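MATE family efflux transporter (Vibrio cholerae, PDB 6IDP) probably exports drugs and other toxic compounds from the bacterial cell as a multidrug efflux transporter whose conformation changes in a proton-dependent manner. Local coordinates at residues Q4-S9 against I306-R311; K88-L93 against S227-A232; T255-S260 against E408-G413; L335-T340 against E344-L349. One frame throughout, in Å; residues are numbered along the deposited sequence.

Interaction 1. Residues Q4-S9 against I306-R311. With OLC ((2R)-2,3-dihydroxypropyl (9Z)-octadec-9-enoate), chain H.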
loop_
_atom_site.group_PDB
_atom_site.type_symbol
_atom_site.label_atom_id
_atom_site.label_comp_id
_atom_site.label_asym_id
_atom_site.label_seq_id
_atom_site.Cartn_x
_atom_site.Cartn_y
_atom_site.Cartn_z
ATOM N N GLN A 4 4.162 -33.194 -6.400
ATOM C CA GLN A 4 5.130 -32.104 -6.332
ATOM C C GLN A 4 5.017 -31.198 -7.550
ATOM O O GLN A 4 5.598 -30.114 -7.588
ATOM C CB GLN A 4 6.552 -32.655 -6.216
ATOM N N THR A 5 4.271 -31.657 -8.549
ATOM C CA THR A 5 4.010 -30.853 -9.733
ATOM C C THR A 5 2.941 -29.808 -9.427
ATOM O O THR A 5 2.829 -28.803 -10.125
ATOM C CB THR A 5 3.574 -31.730 -10.925
ATOM O OG1 THR A 5 3.045 -30.901 -11.967
ATOM C CG2 THR A 5 2.517 -32.731 -10.489
ATOM N N SER A 6 2.167 -30.052 -8.373
ATOM C CA SER A 6 1.150 -29.104 -7.930
ATOM C C SER A 6 1.804 -27.932 -7.206
ATOM O O SER A 6 1.425 -26.780 -7.402
ATOM C CB SER A 6 0.125 -29.787 -7.020
ATOM O OG SER A 6 0.693 -30.119 -5.764
ATOM N N THR A 7 2.790 -28.243 -6.368
ATOM C CA THR A 7 3.575 -27.223 -5.683
ATOM C C THR A 7 4.351 -26.393 -6.699
ATOM O O THR A 7 4.419 -25.167 -6.601
ATOM C CB THR A 7 4.555 -27.849 -4.666
ATOM O OG1 THR A 7 3.816 -28.494 -3.622
ATOM C CG2 THR A 7 5.457 -26.786 -4.055
ATOM N N SER A 8 4.925 -27.074 -7.685
ATOM C CA SER A 8 5.642 -26.408 -8.763
ATOM C C SER A 8 4.702 -25.535 -9.585
ATOM O O SER A 8 5.074 -24.450 -10.028
ATOM C CB SER A 8 6.332 -27.438 -9.660
ATOM O OG SER A 8 6.889 -26.823 -10.808
ATOM N N SER A 9 3.479 -26.015 -9.781
ATOM C CA SER A 9 2.484 -25.280 -10.553
ATOM C C SER A 9 1.979 -24.058 -9.794
ATOM O O SER A 9 1.773 -23.000 -10.380
ATOM C CB SER A 9 1.310 -26.189 -10.921
ATOM O OG SER A 9 0.286 -25.454 -11.564
ATOM N N ILE A 306 -4.673 -23.696 -0.879
ATOM C CA ILE A 306 -4.520 -22.473 -0.100
ATOM C C ILE A 306 -3.335 -22.608 0.855
ATOM O O ILE A 306 -2.433 -21.770 0.861
ATOM C CB ILE A 306 -5.792 -22.129 0.707
ATOM C CG1 ILE A 306 -6.904 -21.641 -0.221
ATOM C CG2 ILE A 306 -5.489 -21.062 1.751
ATOM C CD1 ILE A 306 -8.202 -21.304 0.492
ATOM N N ARG A 307 -3.335 -23.676 1.647
ATOM C CA ARG A 307 -2.263 -23.914 2.606
ATOM C C ARG A 307 -0.909 -24.041 1.909
ATOM O O ARG A 307 0.083 -23.469 2.366
ATOM C CB ARG A 307 -2.560 -25.161 3.440
ATOM C CG ARG A 307 -3.726 -24.983 4.395
ATOM C CD ARG A 307 -3.336 -25.354 5.812
ATOM N NE ARG A 307 -3.368 -26.794 6.018
ATOM C CZ ARG A 307 -2.687 -27.430 6.964
ATOM N NH1 ARG A 307 -1.906 -26.752 7.792
ATOM N NH2 ARG A 307 -2.784 -28.746 7.078
ATOM N N GLN A 308 -0.876 -24.765 0.795
ATOM C CA GLN A 308 0.355 -24.927 0.026
ATOM C C GLN A 308 0.876 -23.590 -0.524
ATOM O O GLN A 308 2.051 -23.266 -0.367
ATOM C CB GLN A 308 0.143 -25.927 -1.119
ATOM C CG GLN A 308 -0.119 -27.351 -0.641
ATOM C CD GLN A 308 -0.208 -28.362 -1.773
ATOM O OE1 GLN A 308 -0.726 -28.068 -2.852
ATOM N NE2 GLN A 308 0.291 -29.565 -1.524
ATOM N N LEU A 309 -0.003 -22.818 -1.155
ATOM C CA LEU A 309 0.388 -21.548 -1.770
ATOM C C LEU A 309 0.908 -20.539 -0.744
ATOM O O LEU A 309 1.855 -19.797 -1.016
ATOM C CB LEU A 309 -0.788 -20.944 -2.541
ATOM C CG LEU A 309 -0.537 -19.627 -3.277
ATOM C CD1 LEU A 309 0.583 -19.773 -4.299
ATOM C CD2 LEU A 309 -1.815 -19.137 -3.942
ATOM N N VAL A 310 0.288 -20.512 0.432
ATOM C CA VAL A 310 0.709 -19.599 1.486
ATOM C C VAL A 310 2.103 -19.967 1.994
ATOM O O VAL A 310 2.949 -19.094 2.206
ATOM C CB VAL A 310 -0.297 -19.584 2.658
ATOM C CG1 VAL A 310 0.289 -18.867 3.872
ATOM C CG2 VAL A 310 -1.597 -18.919 2.227
ATOM N N ARG A 311 2.344 -21.261 2.174
ATOM C CA ARG A 311 3.651 -21.725 2.623
ATOM C C ARG A 311 4.720 -21.451 1.569
ATOM O O ARG A 311 5.846 -21.085 1.905
ATOM C CB ARG A 311 3.601 -23.215 2.971
ATOM C CG ARG A 311 2.945 -23.495 4.315
ATOM C CD ARG A 311 2.743 -24.981 4.556
ATOM N NE ARG A 311 2.292 -25.247 5.919
ATOM C CZ ARG A 311 3.091 -25.633 6.910
ATOM N NH1 ARG A 311 4.386 -25.807 6.690
ATOM N NH2 ARG A 311 2.593 -25.848 8.120
HETATM C C18 OLC H . -2.368 -25.904 12.468
HETATM C C10 OLC H . -6.766 -28.475 5.520
HETATM C C9 OLC H . -6.110 -28.921 4.426
HETATM C C17 OLC H . -3.155 -24.946 11.595
HETATM C C11 OLC H . -6.243 -28.754 6.913
HETATM C C8 OLC H . -4.825 -29.712 4.544
HETATM C C16 OLC H . -3.842 -25.692 10.465
HETATM C C12 OLC H . -6.813 -27.756 7.901
HETATM C C7 OLC H . -3.864 -29.295 3.451
HETATM C C15 OLC H . -5.170 -26.251 10.936
HETATM C C13 OLC H . -5.673 -27.093 8.650
HETATM C C6 OLC H . -2.436 -29.553 3.890
HETATM C C14 OLC H . -6.187 -26.261 9.808
HETATM C C5 OLC H . -1.495 -28.627 3.149
HETATM C C4 OLC H . -0.193 -28.497 3.909
#

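Interaction 2. Residues K88-L93 against S227-A232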
loop_
_atom_site.group_PDB
_atom_site.type_symbol
_atom_site.label_atom_id
_atom_site.label_comp_id
_atom_site.label_asym_id
_atom_site.label_seq_id
_atom_site.Cartn_x
_atom_site.Cartn_y
_atom_site.Cartn_z
ATOM N N LYS A 88 -19.867 -10.063 -11.104
ATOM C CA LYS A 88 -19.734 -8.907 -11.989
ATOM C C LYS A 88 -20.709 -7.791 -11.615
ATOM O O LYS A 88 -20.480 -6.632 -11.946
ATOM C CB LYS A 88 -19.916 -9.316 -13.453
ATOM C CG LYS A 88 -21.317 -9.719 -13.845
ATOM C CD LYS A 88 -21.379 -9.957 -15.344
ATOM C CE LYS A 88 -22.780 -10.311 -15.793
ATOM N NZ LYS A 88 -22.872 -10.430 -17.277
ATOM N N GLN A 89 -21.789 -8.141 -10.925
ATOM C CA GLN A 89 -22.667 -7.130 -10.345
ATOM C C GLN A 89 -21.936 -6.402 -9.224
ATOM O O GLN A 89 -22.064 -5.191 -9.068
ATOM C CB GLN A 89 -23.958 -7.754 -9.813
ATOM C CG GLN A 89 -24.929 -8.222 -10.879
ATOM C CD GLN A 89 -26.087 -9.003 -10.293
ATOM O OE1 GLN A 89 -25.928 -9.721 -9.308
ATOM N NE2 GLN A 89 -27.263 -8.859 -10.890
ATOM N N LEU A 90 -21.173 -7.157 -8.442
ATOM C CA LEU A 90 -20.358 -6.586 -7.377
ATOM C C LEU A 90 -19.316 -5.636 -7.948
ATOM O O LEU A 90 -19.009 -4.608 -7.347
ATOM C CB LEU A 90 -19.664 -7.685 -6.568
ATOM C CG LEU A 90 -20.503 -8.484 -5.573
ATOM C CD1 LEU A 90 -19.641 -9.546 -4.908
ATOM C CD2 LEU A 90 -21.123 -7.565 -4.533
ATOM N N GLY A 91 -18.774 -5.994 -9.110
ATOM C CA GLY A 91 -17.781 -5.173 -9.777
ATOM C C GLY A 91 -18.344 -3.808 -10.108
ATOM O O GLY A 91 -17.689 -2.785 -9.896
ATOM N N GLY A 92 -19.569 -3.795 -10.626
ATOM C CA GLY A 92 -20.268 -2.553 -10.891
ATOM C C GLY A 92 -20.567 -1.782 -9.617
ATOM O O GLY A 92 -20.436 -0.558 -9.585
ATOM N N LEU A 93 -20.959 -2.496 -8.565
ATOM C CA LEU A 93 -21.307 -1.863 -7.295
ATOM C C LEU A 93 -20.104 -1.163 -6.665
ATOM O O LEU A 93 -20.234 -0.068 -6.116
ATOM C CB LEU A 93 -21.884 -2.891 -6.316
ATOM C CG LEU A 93 -22.278 -2.347 -4.939
ATOM C CD1 LEU A 93 -23.408 -1.330 -5.054
ATOM C CD2 LEU A 93 -22.656 -3.468 -3.983
ATOM N N SER A 227 -28.223 -4.217 0.085
ATOM C CA SER A 227 -27.932 -4.170 1.515
ATOM C C SER A 227 -27.015 -5.320 1.937
ATOM O O SER A 227 -26.131 -5.153 2.778
ATOM C CB SER A 227 -29.232 -4.208 2.321
ATOM O OG SER A 227 -28.982 -4.066 3.708
ATOM N N GLN A 228 -27.230 -6.483 1.333
ATOM C CA GLN A 228 -26.443 -7.674 1.626
ATOM C C GLN A 228 -25.021 -7.542 1.087
ATOM O O GLN A 228 -24.055 -7.900 1.758
ATOM C CB GLN A 228 -27.120 -8.904 1.028
ATOM C CG GLN A 228 -26.988 -10.173 1.840
ATOM C CD GLN A 228 -28.045 -11.193 1.467
ATOM O OE1 GLN A 228 -29.187 -11.113 1.922
ATOM N NE2 GLN A 228 -27.673 -12.151 0.627
ATOM N N SER A 229 -24.905 -7.028 -0.134
ATOM C CA SER A 229 -23.608 -6.854 -0.773
ATOM C C SER A 229 -22.778 -5.809 -0.039
ATOM O O SER A 229 -21.570 -5.973 0.132
ATOM C CB SER A 229 -23.780 -6.453 -2.238
ATOM O OG SER A 229 -24.484 -7.447 -2.960
ATOM N N LEU A 230 -23.435 -4.736 0.391
ATOM C CA LEU A 230 -22.768 -3.675 1.132
ATOM C C LEU A 230 -22.271 -4.176 2.480
ATOM O O LEU A 230 -21.228 -3.744 2.969
ATOM C CB LEU A 230 -23.707 -2.483 1.320
ATOM C CG LEU A 230 -23.950 -1.642 0.066
ATOM C CD1 LEU A 230 -24.850 -0.451 0.368
ATOM C CD2 LEU A 230 -22.625 -1.183 -0.529
ATOM N N THR A 231 -23.021 -5.097 3.072
ATOM C CA THR A 231 -22.628 -5.713 4.332
ATOM C C THR A 231 -21.399 -6.597 4.141
ATOM O O THR A 231 -20.480 -6.588 4.962
ATOM C CB THR A 231 -23.777 -6.547 4.929
ATOM O OG1 THR A 231 -24.909 -5.701 5.158
ATOM C CG2 THR A 231 -23.355 -7.188 6.241
ATOM N N ALA A 232 -21.384 -7.356 3.051
ATOM C CA ALA A 232 -20.256 -8.227 2.743
ATOM C C ALA A 232 -18.994 -7.409 2.485
ATOM O O ALA A 232 -17.927 -7.716 3.015
ATOM C CB ALA A 232 -20.576 -9.110 1.545
#

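Interaction 3. Residues T255-S260 against E408-G413. With OLC ((2R)-2,3-dihydroxypropyl (9Z)-octadec-9-enoate), chain L.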
loop_
_atom_site.group_PDB
_atom_site.type_symbol
_atom_site.label_atom_id
_atom_site.label_comp_id
_atom_site.label_asym_id
_atom_site.label_seq_id
_atom_site.Cartn_x
_atom_site.Cartn_y
_atom_site.Cartn_z
ATOM N N THR A 255 8.486 9.711 15.589
ATOM C CA THR A 255 9.052 11.042 15.378
ATOM C C THR A 255 9.565 11.643 16.680
ATOM O O THR A 255 10.686 12.149 16.738
ATOM C CB THR A 255 8.025 12.014 14.756
ATOM O OG1 THR A 255 6.731 11.779 15.324
ATOM C CG2 THR A 255 7.956 11.831 13.247
ATOM N N LYS A 256 8.741 11.581 17.721
ATOM C CA LYS A 256 9.100 12.142 19.018
ATOM C C LYS A 256 10.330 11.445 19.592
ATOM O O LYS A 256 11.194 12.087 20.190
ATOM C CB LYS A 256 7.927 12.036 19.994
ATOM C CG LYS A 256 6.701 12.831 19.575
ATOM C CD LYS A 256 5.762 13.061 20.748
ATOM C CE LYS A 256 4.628 14.004 20.370
ATOM N NZ LYS A 256 3.875 14.483 21.565
ATOM N N LEU A 257 10.401 10.132 19.402
ATOM C CA LEU A 257 11.547 9.347 19.844
ATOM C C LEU A 257 12.827 9.752 19.125
ATOM O O LEU A 257 13.863 9.972 19.753
ATOM C CB LEU A 257 11.295 7.854 19.623
ATOM C CG LEU A 257 10.594 7.076 20.734
ATOM C CD1 LEU A 257 10.583 5.591 20.402
ATOM C CD2 LEU A 257 11.283 7.329 22.062
ATOM N N LEU A 258 12.746 9.843 17.803
ATOM C CA LEU A 258 13.917 10.093 16.970
ATOM C C LEU A 258 14.454 11.510 17.084
ATOM O O LEU A 258 15.666 11.723 17.062
ATOM C CB LEU A 258 13.588 9.801 15.511
ATOM C CG LEU A 258 13.564 8.326 15.137
ATOM C CD1 LEU A 258 12.764 8.147 13.874
ATOM C CD2 LEU A 258 14.984 7.825 14.956
ATOM N N ALA A 259 13.546 12.475 17.194
ATOM C CA ALA A 259 13.921 13.882 17.241
ATOM C C ALA A 259 14.845 14.179 18.416
ATOM O O ALA A 259 15.653 15.104 18.359
ATOM C CB ALA A 259 12.676 14.759 17.310
ATOM N N SER A 260 14.731 13.383 19.475
ATOM C CA SER A 260 15.522 13.604 20.681
ATOM C C SER A 260 16.974 13.172 20.500
ATOM O O SER A 260 17.810 13.411 21.370
ATOM C CB SER A 260 14.900 12.869 21.872
ATOM O OG SER A 260 14.867 11.469 21.654
ATOM N N GLU A 408 21.252 3.388 18.646
ATOM C CA GLU A 408 21.662 2.031 18.313
ATOM C C GLU A 408 20.722 1.010 18.948
ATOM O O GLU A 408 20.432 -0.028 18.357
ATOM C CB GLU A 408 23.108 1.771 18.752
ATOM C CG GLU A 408 23.422 2.136 20.191
ATOM C CD GLU A 408 23.961 3.548 20.340
ATOM O OE1 GLU A 408 23.725 4.383 19.440
ATOM O OE2 GLU A 408 24.627 3.820 21.358
ATOM N N GLY A 409 20.245 1.315 20.151
ATOM C CA GLY A 409 19.309 0.446 20.837
ATOM C C GLY A 409 17.955 0.458 20.160
ATOM O O GLY A 409 17.245 -0.547 20.149
ATOM N N LEU A 410 17.601 1.603 19.588
ATOM C CA LEU A 410 16.344 1.741 18.868
ATOM C C LEU A 410 16.332 0.839 17.632
ATOM O O LEU A 410 15.312 0.223 17.318
ATOM C CB LEU A 410 16.110 3.206 18.484
ATOM C CG LEU A 410 14.757 3.599 17.891
ATOM C CD1 LEU A 410 14.359 4.993 18.355
ATOM C CD2 LEU A 410 14.803 3.546 16.377
ATOM N N PHE A 411 17.464 0.759 16.937
ATOM C CA PHE A 411 17.582 -0.124 15.779
ATOM C C PHE A 411 17.421 -1.584 16.199
ATOM O O PHE A 411 16.782 -2.370 15.503
ATOM C CB PHE A 411 18.924 0.075 15.068
ATOM C CG PHE A 411 19.074 1.420 14.409
ATOM C CD1 PHE A 411 17.962 2.168 14.060
ATOM C CD2 PHE A 411 20.333 1.933 14.135
ATOM C CE1 PHE A 411 18.101 3.406 13.453
ATOM C CE2 PHE A 411 20.478 3.166 13.527
ATOM C CZ PHE A 411 19.362 3.904 13.186
ATOM N N ILE A 412 18.007 -1.936 17.341
ATOM C CA ILE A 412 17.867 -3.277 17.900
ATOM C C ILE A 412 16.406 -3.566 18.237
ATOM O O ILE A 412 15.914 -4.679 18.023
ATOM C CB ILE A 412 18.733 -3.460 19.167
ATOM C CG1 ILE A 412 20.212 -3.261 18.839
ATOM C CG2 ILE A 412 18.518 -4.838 19.776
ATOM C CD1 ILE A 412 20.764 -4.278 17.864
ATOM N N GLY A 413 15.719 -2.555 18.761
ATOM C CA GLY A 413 14.305 -2.670 19.068
ATOM C C GLY A 413 13.476 -2.983 17.837
ATOM O O GLY A 413 12.580 -3.825 17.886
HETATM C C18 OLC L . 21.336 -4.900 23.955
HETATM C C10 OLC L . 13.850 -5.244 24.230
HETATM C C17 OLC L . 21.282 -3.455 23.511
HETATM C C11 OLC L . 14.173 -4.861 22.803
HETATM C C16 OLC L . 19.976 -3.177 22.797
HETATM C C12 OLC L . 15.101 -3.664 22.781
HETATM C C15 OLC L . 18.805 -3.541 23.687
HETATM C C13 OLC L . 16.366 -3.970 23.554
HETATM C C14 OLC L . 17.508 -3.134 23.016
#

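Interaction 4. Residues L335-T340 against E344-L349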
loop_
_atom_site.group_PDB
_atom_site.type_symbol
_atom_site.label_atom_id
_atom_site.label_comp_id
_atom_site.label_asym_id
_atom_site.label_seq_id
_atom_site.Cartn_x
_atom_site.Cartn_y
_atom_site.Cartn_z
ATOM N N LEU A 335 27.044 1.666 0.634
ATOM C CA LEU A 335 25.648 1.998 0.364
ATOM C C LEU A 335 25.240 3.275 1.098
ATOM O O LEU A 335 24.700 4.200 0.491
ATOM C CB LEU A 335 24.723 0.843 0.753
ATOM C CG LEU A 335 24.576 -0.259 -0.300
ATOM C CD1 LEU A 335 23.841 -1.468 0.267
ATOM C CD2 LEU A 335 23.862 0.273 -1.535
ATOM N N ALA A 336 25.515 3.324 2.398
ATOM C CA ALA A 336 25.184 4.487 3.216
ATOM C C ALA A 336 25.847 5.755 2.684
ATOM O O ALA A 336 25.238 6.824 2.671
ATOM C CB ALA A 336 25.587 4.248 4.664
ATOM N N GLU A 337 27.090 5.627 2.234
ATOM C CA GLU A 337 27.843 6.770 1.729
ATOM C C GLU A 337 27.406 7.183 0.328
ATOM O O GLU A 337 27.732 8.273 -0.133
ATOM C CB GLU A 337 29.343 6.459 1.750
ATOM C CG GLU A 337 29.881 6.220 3.148
ATOM C CD GLU A 337 31.368 5.945 3.170
ATOM O OE1 GLU A 337 31.937 5.642 2.101
ATOM O OE2 GLU A 337 31.969 6.035 4.262
ATOM N N LEU A 338 26.670 6.310 -0.349
ATOM C CA LEU A 338 26.092 6.656 -1.641
ATOM C C LEU A 338 24.762 7.376 -1.454
ATOM O O LEU A 338 24.364 8.201 -2.277
ATOM C CB LEU A 338 25.891 5.408 -2.507
ATOM C CG LEU A 338 27.127 4.787 -3.160
ATOM C CD1 LEU A 338 26.714 3.663 -4.095
ATOM C CD2 LEU A 338 27.945 5.834 -3.901
ATOM N N MET A 339 24.076 7.060 -0.360
ATOM C CA MET A 339 22.755 7.615 -0.102
ATOM C C MET A 339 22.819 9.034 0.473
ATOM O O MET A 339 21.851 9.784 0.385
ATOM C CB MET A 339 21.973 6.695 0.842
ATOM C CG MET A 339 21.623 5.336 0.238
ATOM S SD MET A 339 20.744 4.242 1.373
ATOM C CE MET A 339 19.155 5.060 1.490
ATOM N N THR A 340 23.956 9.399 1.056
ATOM C CA THR A 340 24.132 10.750 1.592
ATOM C C THR A 340 25.603 11.122 1.737
ATOM O O THR A 340 26.453 10.259 1.962
ATOM C CB THR A 340 23.437 10.916 2.961
ATOM O OG1 THR A 340 23.640 12.248 3.446
ATOM C CG2 THR A 340 23.989 9.919 3.971
ATOM N N GLU A 344 27.869 12.292 9.387
ATOM C CA GLU A 344 27.115 12.016 10.601
ATOM C C GLU A 344 25.866 11.195 10.283
ATOM O O GLU A 344 25.510 10.278 11.022
ATOM C CB GLU A 344 26.730 13.318 11.303
ATOM C CG GLU A 344 26.120 13.126 12.683
ATOM C CD GLU A 344 25.698 14.435 13.325
ATOM O OE1 GLU A 344 25.909 15.501 12.706
ATOM O OE2 GLU A 344 25.150 14.400 14.446
ATOM N N VAL A 345 25.210 11.523 9.174
ATOM C CA VAL A 345 24.022 10.795 8.763
ATOM C C VAL A 345 24.385 9.407 8.241
ATOM O O VAL A 345 23.736 8.418 8.584
ATOM C CB VAL A 345 23.234 11.557 7.679
ATOM C CG1 VAL A 345 21.957 10.803 7.329
ATOM C CG2 VAL A 345 22.909 12.965 8.151
ATOM N N SER A 346 25.432 9.337 7.424
ATOM C CA SER A 346 25.831 8.076 6.805
ATOM C C SER A 346 26.354 7.069 7.829
ATOM O O SER A 346 26.217 5.862 7.640
ATOM C CB SER A 346 26.884 8.317 5.718
ATOM O OG SER A 346 28.102 8.782 6.271
ATOM N N GLN A 347 26.948 7.563 8.912
ATOM C CA GLN A 347 27.434 6.683 9.970
ATOM C C GLN A 347 26.278 6.005 10.706
ATOM O O GLN A 347 26.345 4.819 11.032
ATOM C CB GLN A 347 28.306 7.455 10.963
ATOM C CG GLN A 347 29.719 7.739 10.471
ATOM C CD GLN A 347 30.590 8.356 11.550
ATOM O OE1 GLN A 347 30.167 8.493 12.697
ATOM N NE2 GLN A 347 31.812 8.728 11.187
ATOM N N ILE A 348 25.220 6.766 10.968
ATOM C CA ILE A 348 24.046 6.232 11.647
ATOM C C ILE A 348 23.249 5.330 10.707
ATOM O O ILE A 348 22.709 4.303 11.122
ATOM C CB ILE A 348 23.143 7.366 12.180
ATOM C CG1 ILE A 348 23.919 8.229 13.180
ATOM C CG2 ILE A 348 21.892 6.797 12.831
ATOM C CD1 ILE A 348 23.117 9.391 13.748
ATOM N N LEU A 349 23.194 5.712 9.435
ATOM C CA LEU A 349 22.526 4.906 8.421
ATOM C C LEU A 349 23.256 3.579 8.210
ATOM O O LEU A 349 22.625 2.541 8.013
ATOM C CB LEU A 349 22.426 5.680 7.103
ATOM C CG LEU A 349 21.819 4.949 5.905
ATOM C CD1 LEU A 349 20.398 4.474 6.203
ATOM C CD2 LEU A 349 21.847 5.845 4.673
HETATM O O HOH W 1 30.061 6.919 6.898
HETATM O O HOH W 2 29.015 10.044 3.607
#

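Interaction 1. Residues Q4-S9 against I306-R311
The first helical turn of the transporter, through Ser6 and Thr7, approaches Gln308 of helix 303-330 in the helical bundle of the MATE fold. The two CA atoms of Thr7 and Gln308 are 6.9 Å apart, yet the contact is thin and lies at the surface, with only 79 Å² buried over both sides. The amide of Gln308 lies beside two hydroxyls without bonding to either. Its OE1 is 3.8 Å from Ser6 OG, and its NE2 is 4.2 Å from Thr7 OG1; both spacings are too long for a hydrogen bond, so the groups merely lie near one another. Gln308 gets there because CG stands anti to the carbonyl carbon (chi1 -66°) and the chain then runs out straight, carrying the amide across to helix 5-39. This illustrates how a long polar side chain can span the space between two helices near the end of one of them.

The neighbouring Arg307 packs against a lipid. Its chain bends at chi2 and chi3, which lays the guanidinium against a monoolein acyl chain: lipid atom C13 sits over the centre of one face, 3.4 Å above its plane, while C8 meets the edge in plane. Arg307 NH2 comes within 3.3 Å of lipid C6, and the stem follows, with Arg307 CB 3.6 Å from lipid C5.

Deeper in, Leu309 packs on Leu14 of helix 5-39 and on Leu290, Met293 and Met297 of helix 281-299, while Val310 touches Tyr429 of helix 379-435.

Interaction 2. Residues K88-L93 against S227-A232
Leu90 and Leu93, one helical turn apart on helix 84-111, receive Ser229 from the start of helix 226-259 in a steep crossing within the helical bundle of the MATE fold. The axes of the short segments run 11.3 Å apart at -77°, a spacing wide enough that leucine side chains must bridge it and a small residue can face them. The principle on display is a small residue set against two branched ones.

The apolar contacts come first. Ser229 CB lies 3.7 Å from Leu90 CD2 and 3.6 Å from Leu93 CD2, so the two methyls converge on one carbon. Leu93 reaches it because its CG is anti to the backbone N (chi1 180°), extending the branch towards the partner helix. The same Leu93 CD2 also meets Leu230 CD2 at 4.1 Å, the two side chains crossing at about a right angle at the exposed margin of an otherwise buried contact. Val74 and Ile75 of helix 54-80 also pack on Leu90.

Among polar groups nothing bonds directly between the segments. The buried hydroxyl of Ser229 bonds the carbonyl of Asn225, the residue just before the helix, while its OG also lies 3.7 Å from Leu90 CD2. Gln89, beside the contact, ties its NE2 to the carbonyl of Gln220 in the preceding loop, adding a polar link between helix 84-111 and the approach to helix 226-259.

Within the latter helix, Ser227 O is gripped twice from opposite faces of its plane: by Thr231 N at 3.1 Å and by Thr231 OG1 at 2.7 Å.

Interaction 3. Residues T255-S260 against E408-G413
Leu410 of helix 379-435 reaches across to Leu257 and Leu258 near the end of helix 226-259, joining two helices of the MATE bundle beside its lipid-facing surface, and its conformation decides the contact. Its CG is anti to the backbone N (chi1 -172°), which throws the branch outward to the other helix; beyond that, chi2 of 145° departs from the staggered positions and turns CD1 to meet both partners. Leu410 CD1 stands 4.3 Å from Leu257 CD1 and 4.5 Å from Leu258 CD2. Since the closest CA atoms, those of Leu258 and Leu410, are 8.9 Å apart, it is methyl groups alone that close the gap. Here is a plain example of helices joined by branched side chains touching through their methyl groups, with no hydrogen bond between the segments and 112 Å² buried in all.

Next to the leucines, the hydroxyl of Ser260 folds back along its own segment: Ser260 OG donates to Leu257 O at 2.6 Å, approaching at a C=O...O angle of 143° and tilted out of the carbonyl plane.

A different side of segment 408-413 faces a monoolein chain. Ile412 CG2 touches lipid C16 at 3.7 Å, and the lipid also comes near the backbone: Gly409 O is 3.9 Å from lipid C14, and Gly413 CA 3.9 Å from lipid C12.

Trp269 of helix 263-279 packs on both Leu258 and Leu410, and Phe411 makes an edge-to-face stack with His352 of helix 343-355, so two further helices gather round this junction.

Interaction 4. Residues L335-T340 against E344-L349
Thr340 turns OG1 anti to its own backbone N (chi1 180°), which aims CG2 at Ser346 and Val345; Ser346 in turn sets OG between N and C (chi1 67°), facing the water side. Thr340 CG2 thus rests 3.7 Å from Ser346 CB and 4.0 Å from Val345 CG1. Between the helices, Ala336 CB abuts Ser346 O at 3.4 Å and Leu349 CG at 4.0 Å, and its small size is consistent with the axes of the short segments lying 8.5 Å apart at 143°. Met339 and Leu349 cross at about a right angle, SD meeting CD2 at 3.8 Å. The result is a helical hairpin, a close antiparallel pair joined by a short turn that starts where Thr340 leaves helical geometry.

Two waters border the contact. One molecule donates to Ser346 OG at 2.8 Å and weakly to Glu337 OE2; a second links Thr340 O with the same hydroxyl, which also bonds Thr343 O. Thr340 OG1 pairs with Glu342 N, fastening the turn.

Leu271 of helix 263-279 covers Met339 and Thr340, while Ile348 of helix 343-355 packs on Ala268 of that helix and on Ile407 of helix 379-435.

From the N terminus, interaction 1 closes a loop of nearly 300 residues, joining helix 5-39 to helix 303-330. Interaction 2 nests inside it, fixing helix 84-111 to the start of helix 226-259. That same helix reaches interaction 3 near its other end, so interactions 2 and 3 follow in series on opposite sides of the chain's centre, about 45 Å between centres. Interaction 3 crosses interaction 1 along the sequence, because segment 255-260 lies inside the loop closed by interaction 1 and segment 408-413 beyond it. Interaction 4, a local hairpin, comes after interaction 1 and nests within interaction 3; the two touch where Phe411 CE2 packs on Ile348 O at 3.5 Å.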